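Local coordinates for Hsp70/Hsp90 co-chaperone CNS1 (Saccharomyces cerevisiae, PDB 6HFM), which binds the chaperones Hsp90 and Hsp70 as a co-chaperone and stimulates the ATPase of the Hsp70 Ssa1, the piece described being its C-terminal region with the wheel domain, at residues K117-F121 with H122-K126; G65-S68 with E69-V73; V132-D136 with N137-I141; E75-D78 with L79-G83; S25-E28 with L29-E32. One frame throughout, in Å; residues are numbered along the deposited sequence.

Contact 1 (K117-F121 with H122-K126); sequences KKLTF and HDILK
The first helical turn opens between T120 and L125: I124 N donates to T120 O at 3.1 Å and L125 N to F121 O at 3.0 Å, both i to i+4 bonds. T120 is the N-cap. With its hydroxyl set between the backbone N and the carbonyl carbon (chi1 63°), OG1 faces the helix start and accepts from D123 N at 3.1 Å, N-H...O angle 157°. The D123 carboxylate meets T120 through water: one accepts from T120 N and donates to D123 OD2, and a second is bonded to T120 OG1 and, weakly, to D123 OD1. H122 ND1 donates to D123 OD1 (3.0 Å) close to the imidazole plane, on the anti side of the carboxylate and 24° out of its plane, which orients the ring against D123. On the other flank L119, just before the cap, crosses I124, the fourth residue after it, at about a right angle (L119 CD1 to I124 CG1 4.0 Å), an i to i+5 pair that fits a hydrophobic staple. F121 packs on V73 and L76 of helix 73-82 and on Y49 of strand 47-55. I124 lies against V73 and V132, and L125, which shares the magnesium site with N17, touches Y49.

Contact 2 (G65-S68 with E69-V73); sequences GEVS and ELTTV
The carbonyl plane of S68 is the flat group at the centre, and T71 brings two donors to one face of it. T71 OG1 donates to S68 O at 2.8 Å from 21° off that plane, whereas T71 N, 3.0 Å from S68 O, stands well above it at 56°. The backbone bond closes a type I beta turn from S68 to T71, through which the chain leaves strand 60-68 on its way to helix 73-82. Two donors from a single residue hold the oxygen and tie the T71 side chain to the turn. Within it S68 forms an ST turn: OG lies anti to its own N (chi1 168°), which swings it forward over the corner to accept from L70 N at 3.1 Å. The same hydroxyl is hydrogen-bonded to Q46 OE1, so it links the turn to the loop ahead of strand 47-55. Replacing S68 with an alanine would probably leave both L70 N and Q46 OE1 without this mate and let the corner move more freely. E69 turns its chain away from the S68 side, and its carboxylate is taken up by a salt bridge from OE1 to R16 and a bond from OE2 to L47 N. A water bridges the two arms of the turn, accepting from S68 N at 2.9 Å and donating to T71 OG1 at 2.7 Å. The V67 and T71 side chains cross at about a right angle, V67 CG1 lying 3.9 Å from T71 OG1 and 4.0 Å from T71 CB.

Contact 3 (V132-D136 with N137-I141); sequences VPLFD and NALKI
K140 starts out extended, with CG anti to the backbone N, then makes two bends (chi3 61°, chi4 62°) that fold its end back over the ring of F135, whose own CG lies anti to its carbonyl carbon. K140 CE sits 3.8 Å from F135 CD2, above one face and offset toward the rim, a CH-pi contact. K140 NZ stands 4.2 Å from the centroid of the F135 ring and 17° off the ring normal, which makes a cation-pi pair over that same face. The ammonium group is not held by the ring alone: it is hydrogen-bonded to Y142 OH and forms a salt bridge with E106. An alanine in place of F135 removes the ring face on which the K140 methylene and ammonium rest, and the bent chain would probably be freer to turn on its polar partners. Between these residues the chain reverses in a tight turn with D136 and N137 both in the left-handed helical region. F135 N donates to A138 O at 2.9 Å in the carbonyl plane; the return bond from A138 N to F135 O is weak. In the wheel domain this corner joins strand 134-135, paired in parallel with strand 20-21, to strand 139-145 of the mixed sheet. D136 OD2 is hydrogen-bonded to T23 OG1, and N137 N to N20 OD1, so strand 20-21 and the loop just after it bind the tip. On the buried side L134 CD2 meets L139 CD2 at 3.8 Å, while L134 CA approaches A138 O at 3.5 Å. L134 goes on to touch I18 and L125; L139 rests on Y49, A51 and F121.

Contact 4 (E75-D78 with L79-G83); sequences ELVD and LVLEG
V77 and L81 lie side by side one turn apart and point the same way, V77 CG1 meeting L81 CD1 at 3.7 Å. CG1 of V77 is placed there by its first torsion, which sets it anti to the backbone N (chi1 169°). L76 serves two partners: its CD1 comes 4.3 Å from V80 CG1 and equally 4.3 Å from L79 CD2, looser contacts than that of V77. V80 keeps its branches close to the preceding turn, with V80 CG2 3.5 Å from L76 O, so the carbonyls of that turn are flanked by hydrocarbon. The spacing of these pairs is set by the backbone. L79 N donates to E75 O, V80 N to L76 O and L81 N to V77 O, each at 3.1 Å; the V80 bond is the straightest, with an N-H...O angle of 168°, and L81 N lies nearly in line with the V77 C=O bond. At the helix start T72 OG1 accepts from E75 N as a cap, and D78 OD1 is hydrogen-bonded to Q74 NE2 one turn back. Toward the other end V80 O accepts from R87 NH2. Further out, V77 rests on V101 and V103, L76 on I141, and V80 on I53, Y55 and I143, residues of three strands of the mixed sheet; L81 touches F88 in a loop. E75 and L79 are exposed, whereas L76, V77 and L81 are buried. This division is that of an amphipathic alpha-helix, helix 73-82, laid with its apolar side on a beta-sheet.

Contact 5 (S25-E28 with L29-E32); sequences SPVE and LLNE
Hydrogen bonds across V27 to N31 set the shape of this turn. L30 N donates to V27 O at 3.1 Å, and N31 N to E28 O at 3.0 Å; both donors stand well above the carbonyl planes, L30 N by 45° and N31 N by 58°. E28 O takes a second donor, for the N31 side chain folds back with CG between its backbone N and carbonyl carbon (chi1 78°). N31 ND2 then lies 2.8 Å from E28 O, almost in line with the C=O bond, and E28 O is close to the amide plane of N31. Two bonds from one residue therefore grip this carbonyl, and the shorter one fixes the rotation of the amide.

Apolar contacts are looser and gather on L30. V27 CG2 approaches L30 CG at 4.0 Å, the two side chains crossing at a slant, and P26 CB reaches L30 CD1 at 4.4 Å. L30 also rests on P50, L52 and F63, while V27 touches L52 and L29 touches F63, so this flank of the surface turn lies on strands 47-55 and 60-68. The successive i to i+3 backbone bonds identify a short 3-10 turn, here in the loop between strands 20-21 and 36-37.

How the contacts relate
Along the chain the order is contact 5, 2, 4, 1 and 3. Contacts 1 to 4 fall within the wheel domain. Contacts 1 and 2 are neighbours, centres about 9 Å apart, joined by a probable bond between H122 N and E69 O (2.9 Å). Contact 2 leads into the helix of contact 4, and contact 3 touches all four others: L139 meets F121 and V67, I141 meets L76, and D136 and A138 meet P26 and L30. Contacts 1 and 5, centres about 24 Å apart, lie on opposite sides of the chain's centre. Contacts 2 and 3 reach the mixed sheet; contact 4 packs on it, as do F121, V27 and L30 of contacts 1 and 5.

Contact 1 (K117-F121 with H122-K126)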
loop_
_atom_site.group_PDB
_atom_site.type_symbol
_atom_site.label_atom_id
_atom_site.label_comp_id
_atom_site.label_asym_id
_atom_site.label_seq_id
_atom_site.Cartn_x
_atom_site.Cartn_y
_atom_site.Cartn_z
ATOM N N LYS A 117 -4.871 -12.004 -0.985
ATOM C CA LYS A 117 -3.870 -12.263 0.060
ATOM C C LYS A 117 -2.648 -13.058 -0.420
ATOM O O LYS A 117 -1.553 -12.904 0.125
ATOM C CB LYS A 117 -4.514 -12.936 1.275
ATOM C CG LYS A 117 -5.425 -11.993 2.042
ATOM C CD LYS A 117 -6.011 -12.645 3.277
ATOM C CE LYS A 117 -6.810 -11.643 4.098
ATOM N NZ LYS A 117 -7.665 -12.325 5.107
ATOM N N LYS A 118 -2.832 -13.878 -1.452
ATOM C CA LYS A 118 -1.735 -14.670 -2.010
ATOM C C LYS A 118 -0.880 -13.930 -3.050
ATOM O O LYS A 118 0.162 -14.444 -3.456
ATOM C CB LYS A 118 -2.284 -15.968 -2.608
ATOM C CG LYS A 118 -2.982 -16.852 -1.585
ATOM C CD LYS A 118 -3.372 -18.187 -2.193
ATOM C CE LYS A 118 -4.145 -19.051 -1.212
ATOM N NZ LYS A 118 -4.360 -20.420 -1.759
ATOM N N LEU A 119 -1.304 -12.736 -3.473
ATOM C CA LEU A 119 -0.589 -11.989 -4.510
ATOM C C LEU A 119 0.608 -11.243 -3.929
ATOM O O LEU A 119 0.559 -10.778 -2.789
ATOM C CB LEU A 119 -1.525 -10.989 -5.199
ATOM C CG LEU A 119 -2.739 -11.552 -5.946
ATOM C CD1 LEU A 119 -3.644 -10.414 -6.392
ATOM C CD2 LEU A 119 -2.322 -12.397 -7.140
ATOM N N THR A 120 1.673 -11.131 -4.722
ATOM C CA THR A 120 2.801 -10.261 -4.398
ATOM C C THR A 120 2.481 -8.818 -4.788
ATOM O O THR A 120 1.668 -8.563 -5.684
ATOM C CB THR A 120 4.085 -10.671 -5.131
ATOM O OG1 THR A 120 3.890 -10.547 -6.544
ATOM C CG2 THR A 120 4.492 -12.106 -4.772
ATOM N N PHE A 121 3.129 -7.869 -4.121
ATOM C CA PHE A 121 2.961 -6.468 -4.497
ATOM C C PHE A 121 3.482 -6.201 -5.912
ATOM O O PHE A 121 2.884 -5.406 -6.638
ATOM C CB PHE A 121 3.557 -5.538 -3.441
ATOM C CG PHE A 121 2.755 -5.521 -2.169
ATOM C CD1 PHE A 121 1.504 -4.895 -2.134
ATOM C CD2 PHE A 121 3.214 -6.158 -1.021
ATOM C CE1 PHE A 121 0.739 -4.898 -0.975
ATOM C CE2 PHE A 121 2.451 -6.154 0.145
ATOM C CZ PHE A 121 1.211 -5.532 0.163
ATOM N N HIS A 122 4.547 -6.895 -6.318
ATOM C CA HIS A 122 5.022 -6.833 -7.709
ATOM C C HIS A 122 3.884 -7.115 -8.689
ATOM O O HIS A 122 3.677 -6.359 -9.638
ATOM C CB HIS A 122 6.170 -7.836 -7.960
ATOM C CG HIS A 122 6.576 -7.949 -9.401
ATOM N ND1 HIS A 122 6.054 -8.905 -10.247
ATOM C CD2 HIS A 122 7.439 -7.219 -10.146
ATOM C CE1 HIS A 122 6.584 -8.763 -11.449
ATOM N NE2 HIS A 122 7.426 -7.747 -11.417
ATOM N N ASP A 123 3.165 -8.212 -8.464
ATOM C CA ASP A 123 2.091 -8.612 -9.378
ATOM C C ASP A 123 0.907 -7.643 -9.368
ATOM O O ASP A 123 0.345 -7.356 -10.423
ATOM C CB ASP A 123 1.646 -10.054 -9.103
ATOM C CG ASP A 123 2.684 -11.093 -9.556
ATOM O OD1 ASP A 123 3.715 -10.724 -10.167
ATOM O OD2 ASP A 123 2.458 -12.295 -9.320
ATOM N N ILE A 124 0.551 -7.118 -8.193
ATOM C CA ILE A 124 -0.529 -6.121 -8.091
ATOM C C ILE A 124 -0.192 -4.833 -8.847
ATOM O O ILE A 124 -1.022 -4.314 -9.590
ATOM C CB ILE A 124 -0.875 -5.813 -6.614
ATOM C CG1 ILE A 124 -1.524 -7.043 -5.972
ATOM C CG2 ILE A 124 -1.805 -4.600 -6.491
ATOM C CD1 ILE A 124 -1.576 -7.000 -4.461
ATOM N N LEU A 125 1.026 -4.331 -8.668
ATOM C CA LEU A 125 1.440 -3.076 -9.311
ATOM C C LEU A 125 1.695 -3.220 -10.819
ATOM O O LEU A 125 1.625 -2.221 -11.537
ATOM C CB LEU A 125 2.688 -2.494 -8.626
ATOM C CG LEU A 125 2.611 -2.142 -7.128
ATOM C CD1 LEU A 125 3.955 -1.629 -6.627
ATOM C CD2 LEU A 125 1.520 -1.135 -6.827
ATOM N N LYS A 126 1.975 -4.440 -11.294
ATOM C CA LYS A 126 2.295 -4.670 -12.718
ATOM C C LYS A 126 1.076 -4.707 -13.649
ATOM O O LYS A 126 1.200 -4.383 -14.838
ATOM C CB LYS A 126 3.124 -5.957 -12.894
ATOM C CG LYS A 126 3.642 -6.167 -14.316
ATOM C CD LYS A 126 4.722 -7.235 -14.394
ATOM C CE LYS A 126 5.210 -7.425 -15.824
ATOM N NZ LYS A 126 5.956 -6.242 -16.342
HETATM O O HOH W 1 5.920 -11.596 -8.159
HETATM O O HOH W 2 1.440 -12.973 -7.120
#

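Contact 2 (G65-S68 with E69-V73)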
loop_
_atom_site.group_PDB
_atom_site.type_symbol
_atom_site.label_atom_id
_atom_site.label_comp_id
_atom_site.label_asym_id
_atom_site.label_seq_id
_atom_site.Cartn_x
_atom_site.Cartn_y
_atom_site.Cartn_z
ATOM N N GLY A 65 9.098 1.011 6.888
ATOM C CA GLY A 65 10.062 1.720 6.054
ATOM C C GLY A 65 10.482 1.007 4.785
ATOM O O GLY A 65 10.741 1.667 3.773
ATOM N N GLU A 66 10.561 -0.326 4.844
ATOM C CA GLU A 66 11.007 -1.160 3.718
ATOM C C GLU A 66 10.145 -2.412 3.564
ATOM O O GLU A 66 10.063 -3.241 4.477
ATOM C CB GLU A 66 12.462 -1.584 3.918
ATOM C CG GLU A 66 13.450 -0.433 3.873
ATOM C CD GLU A 66 14.897 -0.884 3.944
ATOM O OE1 GLU A 66 15.163 -2.053 4.306
ATOM O OE2 GLU A 66 15.777 -0.060 3.617
ATOM N N VAL A 67 9.500 -2.530 2.404
ATOM C CA VAL A 67 8.754 -3.720 2.007
ATOM C C VAL A 67 9.235 -4.121 0.618
ATOM O O VAL A 67 9.182 -3.316 -0.306
ATOM C CB VAL A 67 7.233 -3.437 1.948
ATOM C CG1 VAL A 67 6.461 -4.661 1.462
ATOM C CG2 VAL A 67 6.720 -2.994 3.315
ATOM N N SER A 68 9.696 -5.364 0.474
ATOM C CA SER A 68 10.081 -5.883 -0.840
ATOM C C SER A 68 8.855 -6.142 -1.704
ATOM O O SER A 68 7.839 -6.630 -1.214
ATOM C CB SER A 68 10.854 -7.197 -0.706
ATOM O OG SER A 68 10.983 -7.824 -1.973
ATOM N N GLU A 69 8.986 -5.869 -3.005
ATOM C CA GLU A 69 7.943 -6.196 -3.990
ATOM C C GLU A 69 7.564 -7.688 -4.040
ATOM O O GLU A 69 6.473 -8.026 -4.478
ATOM C CB GLU A 69 8.375 -5.751 -5.391
ATOM C CG GLU A 69 9.528 -6.557 -5.970
ATOM C CD GLU A 69 10.003 -6.055 -7.311
ATOM O OE1 GLU A 69 9.230 -5.379 -8.026
ATOM O OE2 GLU A 69 11.176 -6.329 -7.651
ATOM N N LEU A 70 8.478 -8.572 -3.635
ATOM C CA LEU A 70 8.190 -10.012 -3.590
ATOM C C LEU A 70 7.405 -10.458 -2.351
ATOM O O LEU A 70 7.008 -11.625 -2.260
ATOM C CB LEU A 70 9.489 -10.818 -3.704
ATOM C CG LEU A 70 10.315 -10.602 -4.976
ATOM C CD1 LEU A 70 11.521 -11.523 -4.939
ATOM C CD2 LEU A 70 9.506 -10.850 -6.241
ATOM N N THR A 71 7.191 -9.548 -1.401
ATOM C CA THR A 71 6.328 -9.803 -0.243
ATOM C C THR A 71 4.877 -9.990 -0.703
ATOM O O THR A 71 4.394 -9.234 -1.555
ATOM C CB THR A 71 6.379 -8.622 0.750
ATOM O OG1 THR A 71 7.738 -8.293 1.053
ATOM C CG2 THR A 71 5.663 -8.957 2.052
ATOM N N THR A 72 4.186 -10.988 -0.149
ATOM C CA THR A 72 2.755 -11.154 -0.417
ATOM C C THR A 72 1.923 -10.287 0.519
ATOM O O THR A 72 2.384 -9.865 1.578
ATOM C CB THR A 72 2.269 -12.611 -0.278
ATOM O OG1 THR A 72 2.436 -13.054 1.074
ATOM C CG2 THR A 72 3.025 -13.526 -1.246
ATOM N N VAL A 73 0.681 -10.050 0.114
ATOM C CA VAL A 73 -0.268 -9.307 0.942
ATOM C C VAL A 73 -0.410 -10.005 2.306
ATOM O O VAL A 73 -0.321 -9.351 3.352
ATOM C CB VAL A 73 -1.628 -9.156 0.223
ATOM C CG1 VAL A 73 -2.701 -8.622 1.169
ATOM C CG2 VAL A 73 -1.484 -8.257 -1.003
HETATM O O HOH W 3 9.551 -7.156 2.769
#

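Contact 3 (V132-D136 with N137-I141)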
loop_
_atom_site.group_PDB
_atom_site.type_symbol
_atom_site.label_atom_id
_atom_site.label_comp_id
_atom_site.label_asym_id
_atom_site.label_seq_id
_atom_site.Cartn_x
_atom_site.Cartn_y
_atom_site.Cartn_z
ATOM N N VAL A 132 -3.398 -0.262 -10.077
ATOM C CA VAL A 132 -3.229 -0.007 -8.639
ATOM C C VAL A 132 -1.896 0.731 -8.440
ATOM O O VAL A 132 -0.834 0.107 -8.569
ATOM C CB VAL A 132 -3.234 -1.329 -7.839
ATOM C CG1 VAL A 132 -2.971 -1.089 -6.356
ATOM C CG2 VAL A 132 -4.565 -2.054 -8.026
ATOM N N PRO A 133 -1.936 2.048 -8.120
ATOM C CA PRO A 133 -0.682 2.809 -8.023
ATOM C C PRO A 133 0.044 2.789 -6.680
ATOM O O PRO A 133 -0.547 2.491 -5.634
ATOM C CB PRO A 133 -1.119 4.261 -8.323
ATOM C CG PRO A 133 -2.543 4.196 -8.725
ATOM C CD PRO A 133 -3.099 2.956 -8.120
ATOM N N LEU A 134 1.327 3.145 -6.731
ATOM C CA LEU A 134 2.016 3.715 -5.585
ATOM C C LEU A 134 1.511 5.146 -5.380
ATOM O O LEU A 134 1.102 5.824 -6.333
ATOM C CB LEU A 134 3.534 3.730 -5.796
ATOM C CG LEU A 134 4.268 2.390 -5.913
ATOM C CD1 LEU A 134 5.744 2.642 -6.183
ATOM C CD2 LEU A 134 4.087 1.555 -4.661
ATOM N N PHE A 135 1.533 5.584 -4.120
ATOM C CA PHE A 135 1.235 6.961 -3.751
ATOM C C PHE A 135 2.492 7.539 -3.113
ATOM O O PHE A 135 2.964 7.024 -2.102
ATOM C CB PHE A 135 0.010 7.019 -2.828
ATOM C CG PHE A 135 -1.286 6.773 -3.553
ATOM C CD1 PHE A 135 -2.027 7.834 -4.063
ATOM C CD2 PHE A 135 -1.736 5.480 -3.785
ATOM C CE1 PHE A 135 -3.204 7.608 -4.767
ATOM C CE2 PHE A 135 -2.905 5.250 -4.492
ATOM C CZ PHE A 135 -3.640 6.316 -4.985
ATOM N N ASP A 136 3.063 8.573 -3.743
ATOM C CA ASP A 136 4.312 9.191 -3.281
ATOM C C ASP A 136 5.441 8.153 -3.158
ATOM O O ASP A 136 6.207 8.154 -2.194
ATOM C CB ASP A 136 4.057 9.928 -1.958
ATOM C CG ASP A 136 2.889 10.885 -2.058
ATOM O OD1 ASP A 136 2.997 11.860 -2.836
ATOM O OD2 ASP A 136 1.866 10.663 -1.372
ATOM N N ASN A 137 5.512 7.270 -4.157
ATOM C CA ASN A 137 6.513 6.194 -4.233
ATOM C C ASN A 137 6.495 5.252 -3.028
ATOM O O ASN A 137 7.530 4.728 -2.616
ATOM C CB ASN A 137 7.928 6.762 -4.502
ATOM C CG ASN A 137 8.208 6.989 -5.981
ATOM O OD1 ASN A 137 7.636 6.332 -6.861
ATOM N ND2 ASN A 137 9.112 7.913 -6.258
ATOM N N ALA A 138 5.298 5.017 -2.495
ATOM C CA ALA A 138 5.090 4.110 -1.369
ATOM C C ALA A 138 3.769 3.361 -1.510
ATOM O O ALA A 138 2.819 3.847 -2.136
ATOM C CB ALA A 138 5.124 4.877 -0.054
ATOM N N LEU A 139 3.709 2.161 -0.938
ATOM C CA LEU A 139 2.454 1.421 -0.847
ATOM C C LEU A 139 1.502 2.142 0.101
ATOM O O LEU A 139 1.935 2.776 1.062
ATOM C CB LEU A 139 2.686 -0.003 -0.326
ATOM C CG LEU A 139 3.488 -0.943 -1.221
ATOM C CD1 LEU A 139 3.891 -2.189 -0.444
ATOM C CD2 LEU A 139 2.699 -1.289 -2.480
ATOM N N LYS A 140 0.213 2.059 -0.200
ATOM C CA LYS A 140 -0.845 2.473 0.721
ATOM C C LYS A 140 -1.908 1.377 0.708
ATOM O O LYS A 140 -2.480 1.079 -0.339
ATOM C CB LYS A 140 -1.438 3.823 0.307
ATOM C CG LYS A 140 -2.565 4.323 1.208
ATOM C CD LYS A 140 -2.898 5.796 0.977
ATOM C CE LYS A 140 -3.378 6.109 -0.439
ATOM N NZ LYS A 140 -4.644 5.447 -0.881
ATOM N N ILE A 141 -2.133 0.757 1.863
ATOM C CA ILE A 141 -3.128 -0.316 1.994
ATOM C C ILE A 141 -4.070 0.017 3.147
ATOM O O ILE A 141 -3.696 0.740 4.082
ATOM C CB ILE A 141 -2.481 -1.728 2.151
ATOM C CG1 ILE A 141 -1.827 -1.934 3.517
ATOM C CG2 ILE A 141 -1.468 -1.973 1.038
ATOM C CD1 ILE A 141 -1.459 -3.379 3.799
HETATM O O HOH W 4 -0.332 1.477 -3.018
HETATM O O HOH W 5 1.714 5.976 0.183
#

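Contact 4 (E75-D78 with L79-G83)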
loop_
_atom_site.group_PDB
_atom_site.type_symbol
_atom_site.label_atom_id
_atom_site.label_comp_id
_atom_site.label_asym_id
_atom_site.label_seq_id
_atom_site.Cartn_x
_atom_site.Cartn_y
_atom_site.Cartn_z
ATOM N N GLU A 75 1.753 -11.957 3.848
ATOM C CA GLU A 75 2.986 -11.787 4.625
ATOM C C GLU A 75 3.044 -10.423 5.326
ATOM O O GLU A 75 3.456 -10.341 6.480
ATOM C CB GLU A 75 4.230 -12.018 3.750
ATOM C CG GLU A 75 4.543 -13.495 3.516
ATOM C CD GLU A 75 5.580 -13.748 2.418
ATOM O OE1 GLU A 75 5.880 -12.861 1.646
ATOM O OE2 GLU A 75 6.053 -14.906 2.352
ATOM N N LEU A 76 2.596 -9.363 4.647
ATOM C CA LEU A 76 2.574 -8.033 5.264
ATOM C C LEU A 76 1.503 -7.945 6.358
ATOM O O LEU A 76 1.753 -7.360 7.414
ATOM C CB LEU A 76 2.381 -6.921 4.220
ATOM C CG LEU A 76 2.496 -5.475 4.733
ATOM C CD1 LEU A 76 3.838 -5.204 5.404
ATOM C CD2 LEU A 76 2.277 -4.492 3.595
ATOM N N VAL A 77 0.327 -8.529 6.110
ATOM C CA VAL A 77 -0.736 -8.591 7.133
ATOM C C VAL A 77 -0.250 -9.348 8.375
ATOM O O VAL A 77 -0.426 -8.877 9.502
ATOM C CB VAL A 77 -2.029 -9.238 6.587
ATOM C CG1 VAL A 77 -3.028 -9.543 7.705
ATOM C CG2 VAL A 77 -2.682 -8.328 5.559
ATOM N N ASP A 78 0.369 -10.508 8.158
ATOM C CA ASP A 78 0.937 -11.299 9.259
ATOM C C ASP A 78 1.938 -10.484 10.080
ATOM O O ASP A 78 1.916 -10.546 11.300
ATOM C CB ASP A 78 1.604 -12.592 8.743
ATOM C CG ASP A 78 0.595 -13.635 8.240
ATOM O OD1 ASP A 78 -0.604 -13.559 8.591
ATOM O OD2 ASP A 78 1.005 -14.547 7.484
ATOM N N LEU A 79 2.786 -9.703 9.411
ATOM C CA LEU A 79 3.777 -8.860 10.090
ATOM C C LEU A 79 3.146 -7.796 10.988
ATOM O O LEU A 79 3.478 -7.702 12.163
ATOM C CB LEU A 79 4.705 -8.180 9.073
ATOM C CG LEU A 79 5.836 -7.292 9.619
ATOM C CD1 LEU A 79 6.874 -8.119 10.367
ATOM C CD2 LEU A 79 6.494 -6.507 8.494
ATOM N N VAL A 80 2.248 -6.988 10.426
ATOM C CA VAL A 80 1.672 -5.855 11.166
ATOM C C VAL A 80 0.697 -6.269 12.276
ATOM O O VAL A 80 0.523 -5.526 13.242
ATOM C CB VAL A 80 1.021 -4.788 10.237
ATOM C CG1 VAL A 80 2.048 -4.245 9.250
ATOM C CG2 VAL A 80 -0.219 -5.313 9.508
ATOM N N LEU A 81 0.082 -7.449 12.149
ATOM C CA LEU A 81 -0.837 -7.965 13.175
ATOM C C LEU A 81 -0.217 -8.966 14.173
ATOM O O LEU A 81 -0.926 -9.417 15.072
ATOM C CB LEU A 81 -2.066 -8.603 12.508
ATOM C CG LEU A 81 -2.893 -7.729 11.561
ATOM C CD1 LEU A 81 -4.099 -8.506 11.054
ATOM C CD2 LEU A 81 -3.343 -6.428 12.211
ATOM N N GLU A 82 1.074 -9.300 14.044
ATOM C CA GLU A 82 1.687 -10.352 14.891
ATOM C C GLU A 82 1.920 -9.922 16.335
ATOM O O GLU A 82 1.675 -10.702 17.259
ATOM C CB GLU A 82 3.005 -10.894 14.296
ATOM C CG GLU A 82 4.257 -10.047 14.518
ATOM C CD GLU A 82 5.466 -10.547 13.738
ATOM O OE1 GLU A 82 5.477 -11.722 13.309
ATOM O OE2 GLU A 82 6.419 -9.759 13.560
ATOM N N GLY A 83 2.401 -8.694 16.527
ATOM C CA GLY A 83 2.704 -8.183 17.862
ATOM C C GLY A 83 1.444 -7.952 18.679
ATOM O O GLY A 83 0.336 -8.022 18.137
#

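Contact 5 (S25-E28 with L29-E32)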
loop_
_atom_site.group_PDB
_atom_site.type_symbol
_atom_site.label_atom_id
_atom_site.label_comp_id
_atom_site.label_asym_id
_atom_site.label_seq_id
_atom_site.Cartn_x
_atom_site.Cartn_y
_atom_site.Cartn_z
ATOM N N SER A 25 -0.218 16.494 0.221
ATOM C CA SER A 25 0.159 16.510 1.634
ATOM C C SER A 25 0.539 15.116 2.149
ATOM O O SER A 25 -0.118 14.583 3.046
ATOM C CB SER A 25 -0.985 17.110 2.449
ATOM O OG SER A 25 -1.243 18.436 2.014
ATOM N N PRO A 26 1.620 14.534 1.592
ATOM C CA PRO A 26 2.093 13.243 2.097
ATOM C C PRO A 26 2.558 13.365 3.548
ATOM O O PRO A 26 3.043 14.428 3.956
ATOM C CB PRO A 26 3.259 12.907 1.161
ATOM C CG PRO A 26 3.752 14.224 0.680
ATOM C CD PRO A 26 2.515 15.059 0.542
ATOM N N VAL A 27 2.390 12.293 4.320
ATOM C CA VAL A 27 2.831 12.289 5.720
ATOM C C VAL A 27 4.343 12.503 5.829
ATOM O O VAL A 27 5.106 12.099 4.942
ATOM C CB VAL A 27 2.411 11.012 6.501
ATOM C CG1 VAL A 27 0.895 10.925 6.610
ATOM C CG2 VAL A 27 2.987 9.739 5.890
ATOM N N GLU A 28 4.765 13.130 6.928
ATOM C CA GLU A 28 6.175 13.482 7.144
ATOM C C GLU A 28 7.105 12.261 7.183
ATOM O O GLU A 28 8.277 12.364 6.839
ATOM C CB GLU A 28 6.326 14.327 8.419
ATOM C CG GLU A 28 5.727 15.727 8.292
ATOM C CD GLU A 28 5.517 16.442 9.618
ATOM O OE1 GLU A 28 6.083 16.011 10.646
ATOM O OE2 GLU A 28 4.777 17.451 9.630
ATOM N N LEU A 29 6.569 11.100 7.560
ATOM C CA LEU A 29 7.347 9.854 7.558
ATOM C C LEU A 29 7.905 9.458 6.187
ATOM O O LEU A 29 8.886 8.716 6.124
ATOM C CB LEU A 29 6.513 8.697 8.114
ATOM C CG LEU A 29 6.144 8.779 9.598
ATOM C CD1 LEU A 29 5.057 7.770 9.912
ATOM C CD2 LEU A 29 7.361 8.539 10.480
ATOM N N LEU A 30 7.282 9.942 5.106
ATOM C CA LEU A 30 7.773 9.721 3.734
ATOM C C LEU A 30 8.726 10.806 3.181
ATOM O O LEU A 30 9.053 10.770 1.992
ATOM C CB LEU A 30 6.573 9.609 2.777
ATOM C CG LEU A 30 5.533 8.522 3.023
ATOM C CD1 LEU A 30 4.351 8.714 2.088
ATOM C CD2 LEU A 30 6.134 7.139 2.833
ATOM N N ASN A 31 9.177 11.757 4.007
ATOM C CA ASN A 31 9.910 12.931 3.486
ATOM C C ASN A 31 11.230 12.600 2.763
ATOM O O ASN A 31 11.626 13.324 1.842
ATOM C CB ASN A 31 10.164 13.974 4.589
ATOM C CG ASN A 31 11.312 13.595 5.508
ATOM O OD1 ASN A 31 12.444 14.048 5.323
ATOM N ND2 ASN A 31 11.034 12.747 6.485
ATOM N N GLU A 32 11.896 11.518 3.179
ATOM C CA GLU A 32 13.186 11.120 2.593
ATOM C C GLU A 32 13.051 10.446 1.219
ATOM O O GLU A 32 14.022 10.396 0.461
ATOM C CB GLU A 32 13.967 10.216 3.556
ATOM C CG GLU A 32 14.279 10.872 4.900
ATOM C CD GLU A 32 14.907 9.920 5.903
ATOM O OE1 GLU A 32 14.356 8.816 6.114
ATOM O OE2 GLU A 32 15.948 10.282 6.494
#